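Local coordinates for protein cellulose 1,4-beta-cellobiosidase (Thermobifida fusca, PDB 4JJJ) that probably hydrolyses cellulose to cellobiose as a family 48 cellobiohydrolase, this chain being the catalytic (alpha/alpha)6 part of a longer enzyme, at residues S1-I13 and F620-D634. The protein carries 1 engineered substitution. Residues are numbered along the deposited sequence; the frame is centred on the assembly and turned at random.
Sequences SYDQAFLEQYEKI and FWAQVEIATAFAAHD. With ZN (zinc ion), chain P; ZN (zinc ion), chain S; BGC (beta-D-glucopyranose), chain B; BGC (beta-D-glucopyranose), chain C.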
ATOM      1  N   SER A   1       1.942  32.361   6.536  1.00 26.55           N
ATOM      2  CA  SER A   1       1.635  31.703   5.236  1.00 24.75           C
ATOM      3  C   SER A   1       1.423  30.174   5.441  1.00 23.17           C
ATOM      4  O   SER A   1       1.755  29.578   6.518  1.00 21.02           O
ATOM      5  CB  SER A   1       2.792  31.928   4.220  1.00 24.94           C
ATOM      6  OG  SER A   1       3.980  31.283   4.601  1.00 20.19           O
ATOM      7  N   TYR A   2       0.904  29.535   4.367  1.00 21.15           N
ATOM      8  CA  TYR A   2       0.902  28.078   4.438  1.00 15.37           C
ATOM      9  C   TYR A   2       2.306  27.543   4.297  1.00 16.66           C
ATOM     10  O   TYR A   2       2.525  26.427   4.646  1.00 12.12           O
ATOM     11  CB  TYR A   2      -0.120  27.416   3.427  1.00 16.22           C
ATOM     12  CG  TYR A   2      -1.529  27.428   3.915  1.00 15.35           C
ATOM     13  CD1 TYR A   2      -1.890  26.599   4.921  1.00 15.57           C
ATOM     14  CD2 TYR A   2      -2.517  28.288   3.413  1.00 15.67           C
ATOM     15  CE1 TYR A   2      -3.144  26.630   5.471  1.00 14.89           C
ATOM     16  CE2 TYR A   2      -3.792  28.304   3.944  1.00 17.23           C
ATOM     17  CZ  TYR A   2      -4.120  27.443   4.993  1.00 16.58           C
ATOM     18  OH  TYR A   2      -5.369  27.430   5.599  1.00 16.18           O
ATOM     19  N   ASP A   3       3.275  28.243   3.695  1.00 16.79           N
ATOM     20  CA  ASP A   3       4.636  27.733   3.656  1.00 17.76           C
ATOM     21  C   ASP A   3       5.166  27.792   5.128  1.00 14.50           C
ATOM     22  O   ASP A   3       5.913  26.903   5.509  1.00 14.31           O
ATOM     23  CB  ASP A   3       5.531  28.516   2.677  1.00 21.88           C
ATOM     24  CG  ASP A   3       5.739  27.797   1.243  1.00 23.49           C
ATOM     25  OD1 ASP A   3       6.186  28.623   0.344  1.00 25.89           O
ATOM     26  OD2 ASP A   3       5.446  26.526   0.982  1.00 21.26           O
ATOM     27  N   GLN A   4       4.734  28.752   5.939  1.00 14.05           N
ATOM     28  CA  GLN A   4       5.078  28.788   7.411  1.00 15.64           C
ATOM     29  C   GLN A   4       4.465  27.597   8.143  1.00 12.66           C
ATOM     30  O   GLN A   4       5.143  26.938   8.897  1.00  8.48           O
ATOM     31  CB  GLN A   4       4.627  30.068   8.140  1.00 22.11           C
ATOM     32  CG  GLN A   4       5.843  30.965   8.387  1.00 33.23           C
ATOM     33  CD  GLN A   4       6.656  31.208   7.110  1.00 38.93           C
ATOM     34  OE1 GLN A   4       7.692  30.538   6.836  1.00 38.04           O
ATOM     35  NE2 GLN A   4       6.173  32.181   6.284  1.00 50.50           N
ATOM     36  N   ALA A   5       3.234  27.292   7.707  1.00  9.58           N
ATOM     37  CA  ALA A   5       2.501  26.097   8.299  1.00  8.11           C
ATOM     38  C   ALA A   5       3.209  24.825   7.898  1.00  7.51           C
ATOM     39  O   ALA A   5       3.327  23.901   8.751  1.00  7.69           O
ATOM     40  CB  ALA A   5       1.064  26.093   7.922  1.00  8.28           C
ATOM     41  N   PHE A   6       3.609  24.729   6.618  1.00  6.75           N
ATOM     42  CA  PHE A   6       4.406  23.573   6.184  1.00  6.96           C
ATOM     43  C   PHE A   6       5.632  23.442   7.097  1.00  7.56           C
ATOM     44  O   PHE A   6       5.947  22.393   7.592  1.00  6.50           O
ATOM     45  CB  PHE A   6       4.821  23.691   4.723  1.00  8.26           C
ATOM     46  CG  PHE A   6       5.912  22.724   4.379  1.00  8.01           C
ATOM     47  CD1 PHE A   6       5.673  21.397   4.260  1.00  8.08           C
ATOM     48  CD2 PHE A   6       7.202  23.182   4.228  1.00  8.43           C
ATOM     49  CE1 PHE A   6       6.733  20.486   4.025  1.00  7.95           C
ATOM     50  CE2 PHE A   6       8.224  22.309   3.960  1.00  8.27           C
ATOM     51  CZ  PHE A   6       8.022  20.976   3.882  1.00  7.76           C
ATOM     52  N   LEU A   7       6.376  24.531   7.234  1.00  7.52           N
ATOM     53  CA  LEU A   7       7.664  24.367   7.916  1.00  6.82           C
ATOM     54  C   LEU A   7       7.392  23.997   9.400  1.00  6.06           C
ATOM     55  O   LEU A   7       8.176  23.252   9.938  1.00  6.91           O
ATOM     56  CB  LEU A   7       8.509  25.654   7.768  1.00  7.96           C
ATOM     57  CG  LEU A   7       9.181  25.845   6.446  1.00  8.32           C
ATOM     58  CD1 LEU A   7       9.564  27.365   6.325  1.00 10.35           C
ATOM     59  CD2 LEU A   7      10.327  24.781   6.236  1.00  9.65           C
ATOM     60  N   GLU A   8       6.349  24.502   9.989  1.00  6.21           N
ATOM     61  CA  GLU A   8       6.019  24.191  11.396  1.00  6.63           C
ATOM     62  C   GLU A   8       5.732  22.693  11.550  1.00  6.36           C
ATOM     63  O   GLU A   8       6.216  22.044  12.470  1.00  6.34           O
ATOM     64  CB  GLU A   8       4.872  25.029  11.880  1.00  7.38           C
ATOM     65  CG  GLU A   8       4.342  24.605  13.208  1.00  9.50           C
ATOM     66  CD  GLU A   8       3.251  25.468  13.666  1.00 13.23           C
ATOM     67  OE1 GLU A   8       2.200  25.691  12.940  1.00 13.45           O
ATOM     68  OE2 GLU A   8       3.450  25.823  14.925  1.00 17.73           O
ATOM     69  N   GLN A   9       4.858  22.203  10.685  1.00  6.18           N
ATOM     70  CA  GLN A   9       4.515  20.774  10.694  1.00  5.93           C
ATOM     71  C   GLN A   9       5.728  19.903  10.396  1.00  5.51           C
ATOM     72  O   GLN A   9       5.964  18.883  11.073  1.00  6.30           O
ATOM     73  CB  GLN A   9       3.372  20.580   9.665  1.00  6.10           C
ATOM     74  CG  GLN A   9       2.856  19.150   9.529  1.00  6.05           C
ATOM     75  CD  GLN A   9       2.113  18.597  10.716  1.00  5.89           C
ATOM     76  OE1 GLN A   9       1.954  19.224  11.789  1.00  6.62           O
ATOM     77  NE2 GLN A   9       1.624  17.366  10.543  1.00  6.44           N
ATOM     78  N   TYR A  10       6.534  20.239   9.349  1.00  5.32           N
ATOM     79  CA  TYR A  10       7.764  19.587   9.030  1.00  5.23           C
ATOM     80  C   TYR A  10       8.631  19.477  10.284  1.00  5.05           C
ATOM     81  O   TYR A  10       9.193  18.432  10.602  1.00  5.06           O
ATOM     82  CB  TYR A  10       8.452  20.330   7.898  1.00  5.12           C
ATOM     83  CG  TYR A  10       9.790  19.781   7.516  1.00  5.38           C
ATOM     84  CD1 TYR A  10      10.927  20.202   8.193  1.00  5.30           C
ATOM     85  CD2 TYR A  10       9.949  18.778   6.555  1.00  5.32           C
ATOM     86  CE1 TYR A  10      12.171  19.671   7.902  1.00  5.32           C
ATOM     87  CE2 TYR A  10      11.149  18.241   6.276  1.00  5.31           C
ATOM     88  CZ  TYR A  10      12.321  18.651   6.912  1.00  5.81           C
ATOM     89  OH  TYR A  10      13.552  18.123   6.577  1.00  6.16           O
ATOM     90  N   GLU A  11       8.838  20.620  10.977  1.00  5.26           N
ATOM     91  CA  GLU A  11       9.676  20.639  12.170  1.00  5.64           C
ATOM     92  C   GLU A  11       9.208  19.721  13.250  1.00  5.32           C
ATOM     93  O   GLU A  11       9.990  19.021  13.854  1.00  5.98           O
ATOM     94  CB  GLU A  11       9.849  22.104  12.663  1.00  5.63           C
ATOM     95  CG  GLU A  11      11.002  22.293  13.665  1.00  6.43           C
ATOM     96  CD  GLU A  11      10.695  21.804  15.075  1.00  6.73           C
ATOM     97  OE1 GLU A  11       9.532  21.685  15.522  1.00  6.64           O
ATOM     98  OE2 GLU A  11      11.708  21.529  15.765  1.00  6.06           O
ATOM     99  N   LYS A  12       7.925  19.663  13.461  1.00  6.32           N
ATOM    100  CA  LYS A  12       7.357  18.686  14.414  1.00  5.67           C
ATOM    101  C   LYS A  12       7.662  17.217  14.081  1.00  5.65           C
ATOM    102  O   LYS A  12       8.029  16.436  14.879  1.00  6.26           O
ATOM    103  CB  LYS A  12       5.844  18.894  14.536  1.00  6.45           C
ATOM    104  CG  LYS A  12       5.373  20.147  15.288  1.00  7.24           C
ATOM    105  CD  LYS A  12       3.881  20.399  15.130  1.00  7.77           C
ATOM    106  CE  LYS A  12       3.323  21.635  15.770  1.00  8.87           C
ATOM    107  NZ  LYS A  12       1.882  21.757  15.598  1.00  8.31           N
ATOM    108  N   ILE A  13       7.501  16.908  12.796  1.00  5.41           N
ATOM    109  CA  ILE A  13       7.703  15.543  12.315  1.00  5.45           C
ATOM    110  C   ILE A  13       9.164  15.178  12.523  1.00  5.48           C
ATOM    111  O   ILE A  13       9.552  14.042  12.854  1.00  5.78           O
ATOM    112  CB  ILE A  13       7.215  15.443  10.862  1.00  6.27           C
ATOM    113  CG1 ILE A  13       5.733  15.593  10.745  1.00  6.21           C
ATOM    114  CG2 ILE A  13       7.581  14.071  10.368  1.00  7.46           C
ATOM    115  CD1 ILE A  13       5.240  15.746   9.375  1.00  6.63           C
ATOM    116  N   PHE A 620       2.382   8.563  10.735  1.00  4.98           N
ATOM    117  CA  PHE A 620       3.432   9.248   9.914  1.00  4.87           C
ATOM    118  C   PHE A 620       2.915   9.758   8.568  1.00  4.89           C
ATOM    119  O   PHE A 620       3.083  10.924   8.198  1.00  4.79           O
ATOM    120  CB  PHE A 620       4.629   8.372   9.748  1.00  4.99           C
ATOM    121  CG  PHE A 620       5.785   9.040   9.029  1.00  4.96           C
ATOM    122  CD1 PHE A 620       6.591   9.989   9.696  1.00  5.85           C
ATOM    123  CD2 PHE A 620       6.075   8.812   7.685  1.00  4.94           C
ATOM    124  CE1 PHE A 620       7.643  10.634   9.074  1.00  5.80           C
ATOM    125  CE2 PHE A 620       7.119   9.478   7.062  1.00  4.99           C
ATOM    126  CZ  PHE A 620       7.907  10.392   7.747  1.00  5.05           C
ATOM    127  N   TRP A 621       2.278   8.875   7.838  1.00  4.94           N
ATOM    128  CA  TRP A 621       1.804   9.193   6.503  1.00  4.80           C
ATOM    129  C   TRP A 621       0.824  10.334   6.606  1.00  5.04           C
ATOM    130  O   TRP A 621       0.814  11.188   5.759  1.00  5.46           O
ATOM    131  CB  TRP A 621       1.252   7.993   5.816  1.00  4.83           C
ATOM    132  CG  TRP A 621      -0.144   7.479   6.190  1.00  4.58           C
ATOM    133  CD1 TRP A 621      -0.436   6.411   6.944  1.00  5.14           C
ATOM    134  CD2 TRP A 621      -1.451   8.036   5.810  1.00  4.98           C
ATOM    135  NE1 TRP A 621      -1.771   6.228   7.032  1.00  5.70           N
ATOM    136  CE2 TRP A 621      -2.426   7.188   6.315  1.00  5.30           C
ATOM    137  CE3 TRP A 621      -1.848   9.100   4.984  1.00  4.93           C
ATOM    138  CZ2 TRP A 621      -3.763   7.371   6.093  1.00  5.66           C
ATOM    139  CZ3 TRP A 621      -3.152   9.286   4.749  1.00  5.38           C
ATOM    140  CH2 TRP A 621      -4.135   8.425   5.313  1.00  5.36           C
ATOM    141  N   ALA A 622      -0.033  10.364   7.591  1.00  4.17           N
ATOM    142  CA  ALA A 622      -1.083  11.374   7.701  1.00  4.24           C
ATOM    143  C   ALA A 622      -0.444  12.732   8.008  1.00  4.32           C
ATOM    144  O   ALA A 622      -0.887  13.779   7.546  1.00  4.87           O
ATOM    145  CB  ALA A 622      -2.112  10.988   8.765  1.00  4.59           C
ATOM    146  N   GLN A 623       0.527  12.723   8.947  1.00  4.60           N
ATOM    147  CA  GLN A 623       1.186  13.970   9.309  1.00  4.92           C
ATOM    148  C   GLN A 623       1.936  14.538   8.128  1.00  5.46           C
ATOM    149  O   GLN A 623       1.960  15.760   7.934  1.00  5.42           O
ATOM    150  CB  GLN A 623       2.088  13.769  10.531  1.00  4.96           C
ATOM    151  CG  GLN A 623       1.330  13.269  11.790  1.00  5.01           C
ATOM    152  CD  GLN A 623       0.212  14.241  12.180  1.00  5.63           C
ATOM    153  OE1 GLN A 623       0.454  15.449  12.363  1.00  6.71           O
ATOM    154  NE2 GLN A 623      -0.993  13.770  12.295  1.00  6.56           N
ATOM    155  N   VAL A 624       2.575  13.687   7.323  1.00  4.90           N
ATOM    156  CA  VAL A 624       3.213  14.147   6.064  1.00  4.79           C
ATOM    157  C   VAL A 624       2.154  14.638   5.110  1.00  4.49           C
ATOM    158  O   VAL A 624       2.262  15.694   4.501  1.00  4.79           O
ATOM    159  CB  VAL A 624       4.088  13.033   5.471  1.00  4.42           C
ATOM    160  CG1 VAL A 624       4.551  13.462   4.110  1.00  4.84           C
ATOM    161  CG2 VAL A 624       5.260  12.669   6.362  1.00  4.55           C
ATOM    162  N   GLU A 625       1.030  13.928   4.981  1.00  5.24           N
ATOM    163  CA  GLU A 625      -0.040  14.304   4.062  1.00  5.53           C
ATOM    164  C   GLU A 625      -0.437  15.733   4.339  1.00  5.39           C
ATOM    165  O   GLU A 625      -0.532  16.596   3.470  1.00  5.05           O
ATOM    166  CB  GLU A 625      -1.241  13.329   4.197  1.00  6.58           C
ATOM    167  CG  GLU A 625      -2.151  13.402   3.027  1.00  7.94           C
ATOM    168  CD  GLU A 625      -1.845  12.349   1.986  1.00  7.67           C
ATOM    169  OE1 GLU A 625      -1.393  12.683   0.903  1.00  9.04           O
ATOM    170  OE2 GLU A 625      -1.992  11.124   2.226  1.00  7.35           O
ATOM    171  N   ILE A 626      -0.593  16.045   5.639  1.00  5.20           N
ATOM    172  CA  ILE A 626      -0.918  17.399   6.061  1.00  5.12           C
ATOM    173  C   ILE A 626       0.173  18.430   5.617  1.00  5.81           C
ATOM    174  O   ILE A 626      -0.155  19.506   5.101  1.00  6.38           O
ATOM    175  CB  ILE A 626      -1.190  17.489   7.594  1.00  5.58           C
ATOM    176  CG1 ILE A 626      -2.388  16.629   7.988  1.00  5.37           C
ATOM    177  CG2 ILE A 626      -1.394  18.915   7.991  1.00  5.70           C
ATOM    178  CD1 ILE A 626      -2.395  16.382   9.516  1.00  5.55           C
ATOM    179  N   ALA A 627       1.406  18.147   5.998  1.00  5.76           N
ATOM    180  CA  ALA A 627       2.517  19.014   5.588  1.00  5.51           C
ATOM    181  C   ALA A 627       2.454  19.272   4.095  1.00  5.50           C
ATOM    182  O   ALA A 627       2.639  20.378   3.673  1.00  5.10           O
ATOM    183  CB  ALA A 627       3.844  18.403   5.934  1.00  5.67           C
ATOM    184  N   THR A 628       2.281  18.226   3.295  1.00  5.40           N
ATOM    185  CA  THR A 628       2.264  18.370   1.807  1.00  5.23           C
ATOM    186  C   THR A 628       1.049  19.201   1.380  1.00  5.60           C
ATOM    187  O   THR A 628       1.171  19.912   0.366  1.00  6.56           O
ATOM    188  CB  THR A 628       2.330  17.053   1.079  1.00  5.36           C
ATOM    189  OG1 THR A 628       1.071  16.298   1.179  1.00  5.69           O
ATOM    190  CG2 THR A 628       3.540  16.284   1.518  1.00  6.44           C
ATOM    191  N   ALA A 629      -0.062  19.178   2.080  1.00  5.98           N
ATOM    192  CA  ALA A 629      -1.247  19.955   1.717  1.00  5.64           C
ATOM    193  C   ALA A 629      -0.949  21.452   1.917  1.00  6.88           C
ATOM    194  O   ALA A 629      -1.303  22.274   1.113  1.00  7.57           O
ATOM    195  CB  ALA A 629      -2.493  19.499   2.522  1.00  6.42           C
ATOM    196  N   PHE A 630      -0.314  21.759   3.027  1.00  6.82           N
ATOM    197  CA  PHE A 630       0.110  23.149   3.267  1.00  6.74           C
ATOM    198  C   PHE A 630       1.096  23.637   2.235  1.00  7.54           C
ATOM    199  O   PHE A 630       0.927  24.756   1.686  1.00  6.98           O
ATOM    200  CB  PHE A 630       0.711  23.313   4.656  1.00  7.20           C
ATOM    201  CG  PHE A 630      -0.236  22.994   5.799  1.00  7.07           C
ATOM    202  CD1 PHE A 630      -1.652  23.160   5.718  1.00  7.57           C
ATOM    203  CD2 PHE A 630       0.311  22.665   7.029  1.00  7.20           C
ATOM    204  CE1 PHE A 630      -2.471  22.905   6.839  1.00  7.73           C
ATOM    205  CE2 PHE A 630      -0.505  22.380   8.141  1.00  7.65           C
ATOM    206  CZ  PHE A 630      -1.856  22.561   8.082  1.00  7.59           C
ATOM    207  N   ALA A 631       2.097  22.803   1.990  1.00  7.02           N
ATOM    208  CA  ALA A 631       3.077  23.153   0.932  1.00  7.33           C
ATOM    209  C   ALA A 631       2.449  23.290  -0.439  1.00  8.11           C
ATOM    210  O   ALA A 631       2.832  24.176  -1.204  1.00  8.37           O
ATOM    211  CB  ALA A 631       4.215  22.225   0.921  1.00  7.39           C
ATOM    212  N   ALA A 632       1.512  22.391  -0.817  1.00  7.60           N
ATOM    213  CA  ALA A 632       0.844  22.459  -2.100  1.00  8.64           C
ATOM    214  C   ALA A 632       0.094  23.758  -2.229  1.00  8.29           C
ATOM    215  O   ALA A 632      -0.038  24.316  -3.332  1.00  8.10           O
ATOM    216  CB  ALA A 632      -0.063  21.284  -2.341  1.00  9.24           C
ATOM    217  N   HIS A 633      -0.521  24.204  -1.154  1.00  8.81           N
ATOM    218  CA  HIS A 633      -1.306  25.437  -1.228  1.00  9.85           C
ATOM    219  C   HIS A 633      -0.409  26.567  -1.762  1.00 11.77           C
ATOM    220  O   HIS A 633      -0.800  27.286  -2.652  1.00 10.43           O
ATOM    221  CB  HIS A 633      -1.954  25.842   0.108  1.00 10.27           C
ATOM    222  CG  HIS A 633      -2.631  27.201   0.036  1.00  9.79           C
ATOM    223  ND1 HIS A 633      -1.919  28.381  -0.007  1.00 13.63           N
ATOM    224  CD2 HIS A 633      -3.929  27.542  -0.034  1.00 12.13           C
ATOM    225  CE1 HIS A 633      -2.763  29.384  -0.114  1.00 12.60           C
ATOM    226  NE2 HIS A 633      -3.977  28.894  -0.129  1.00 13.13           N
ATOM    227  N   ASP A 634       0.777  26.740  -1.197  1.00 13.96           N
ATOM    228  CA  ASP A 634       1.592  27.861  -1.670  1.00 15.30           C
ATOM    229  C   ASP A 634       2.225  27.625  -3.038  1.00 13.65           C
ATOM    230  O   ASP A 634       2.377  28.526  -3.820  1.00 14.06           O
ATOM    231  CB  ASP A 634       2.584  28.294  -0.630  1.00 17.84           C
ATOM    232  CG  ASP A 634       1.930  29.305   0.396  1.00 21.50           C
ATOM    233  OD1 ASP A 634       0.641  29.414   0.474  1.00 20.50           O
ATOM    234  OD2 ASP A 634       2.746  30.004   1.050  1.00 23.46           O
TER
HETATM  235 ZN    ZN P 715      11.755  21.281  17.672  1.00  7.60          ZN
HETATM  236 ZN    ZN S 718      -5.581  30.091   0.023  1.00 16.65          ZN
HETATM  237  C2  BGC B   2      -3.419   2.717   7.192  0.50  2.90           C
HETATM  238  C3  BGC B   2      -2.531   2.681   5.950  0.50  2.77           C
HETATM  239  C4  BGC B   2      -3.175   1.786   4.851  0.50  2.76           C
HETATM  240  C5  BGC B   2      -4.673   2.116   4.633  0.50  2.74           C
HETATM  241  C6  BGC B   2      -5.307   1.113   3.698  0.50  2.74           C
HETATM  242  C1  BGC B   2      -4.849   3.093   6.853  0.50  3.11           C
HETATM  243  O2  BGC B   2      -2.924   3.686   8.106  0.50  2.92           O
HETATM  244  O3  BGC B   2      -1.229   2.197   6.363  0.50  2.86           O
HETATM  245  O4  BGC B   2      -2.424   1.958   3.632  0.50  2.67           O
HETATM  246  O5  BGC B   2      -5.322   2.111   5.911  0.50  2.90           O
HETATM  247  O6  BGC B   2      -5.172  -0.203   4.198  0.50  2.72           O
HETATM  248  C2  BGC C   1      -9.393   3.171   8.047  0.50  5.92           C
HETATM  249  C3  BGC C   1      -8.027   2.517   7.878  0.50  5.25           C
HETATM  250  C4  BGC C   1      -6.907   3.578   7.913  0.50  4.54           C
HETATM  251  C5  BGC C   1      -7.017   4.615   9.047  0.50  4.76           C
HETATM  252  C6  BGC C   1      -6.104   5.828   8.853  0.50  4.76           C
HETATM  253  C1  BGC C   1      -9.400   4.127   9.215  0.50  6.37           C
HETATM  254  O1  BGC C   1     -10.725   4.751   9.237  0.50  9.23           O
HETATM  255  O2  BGC C   1     -10.316   2.046   8.233  0.50  5.66           O
HETATM  256  O3  BGC C   1      -7.962   1.777   6.655  0.50  5.82           O
HETATM  257  O4  BGC C   1      -5.612   2.983   8.022  0.50  3.63           O
HETATM  258  O5  BGC C   1      -8.350   5.120   9.119  0.50  5.70           O
HETATM  259  O6  BGC C   1      -6.447   6.598   7.729  0.50  4.84           O
HETATM  260  O   HOH W   1      -0.318  31.204   2.322  1.00 23.64           O
HETATM  261  O   HOH W   2       5.609  24.705  -1.060  1.00 12.87           O
HETATM  262  O   HOH W   3       4.924  31.068   0.192  1.00 27.27           O
HETATM  263  O   HOH W   4      -5.527  31.088   1.816  1.00 28.97           O
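Helices 2-13 and 620-634 run nearly antiparallel, their axes 7.7 Å apart at closest approach and 157° between directions, with Tyr2 beside Phe630 and Phe6 beside Ala627. They bring the first and last helices of this (alpha/alpha)6 catalytic chain side by side. Midway, Gln9 stretches CG anti to its own N (chi1 -179°), then bends at chi2, delivering NE2 to Gln623. One N-H meets Gln623 O at 3.1 Å, almost straight at 175°; the other meets Gln623 OE1 at 2.9 Å from above that carbonyl's plane. Ala627 N reaches Gln623 O from the face opposite Gln9 NE2, while Gln623 NE2 is held by Ile541 O. A leucine in place of Gln9 would probably leave Gln623 O and OE1 without this donor and the Gln623 amide less firmly held. Further along, Ile13 lays CD1 against the Gln623 backbone and CG2 by Phe620 CE1. Phe6 points its ring edge at Ala627 O, CD1 3.3 Å away, and Ala5 CB sits over a face of Phe630. Tyr2 lies between Phe630 and His633 and also touches Leu529 and Leu533 of helix 519-533. Trp621 NE1, near the other end of 620-634, gives its N-H to O2 of a bound glucose in the glycan pocket. Tyr2 CD2 stands 3.4 Å above the centre of the His633 imidazole, whose ND1 donates to Asp634 OD1 while NE2 binds zinc at 2.0 Å.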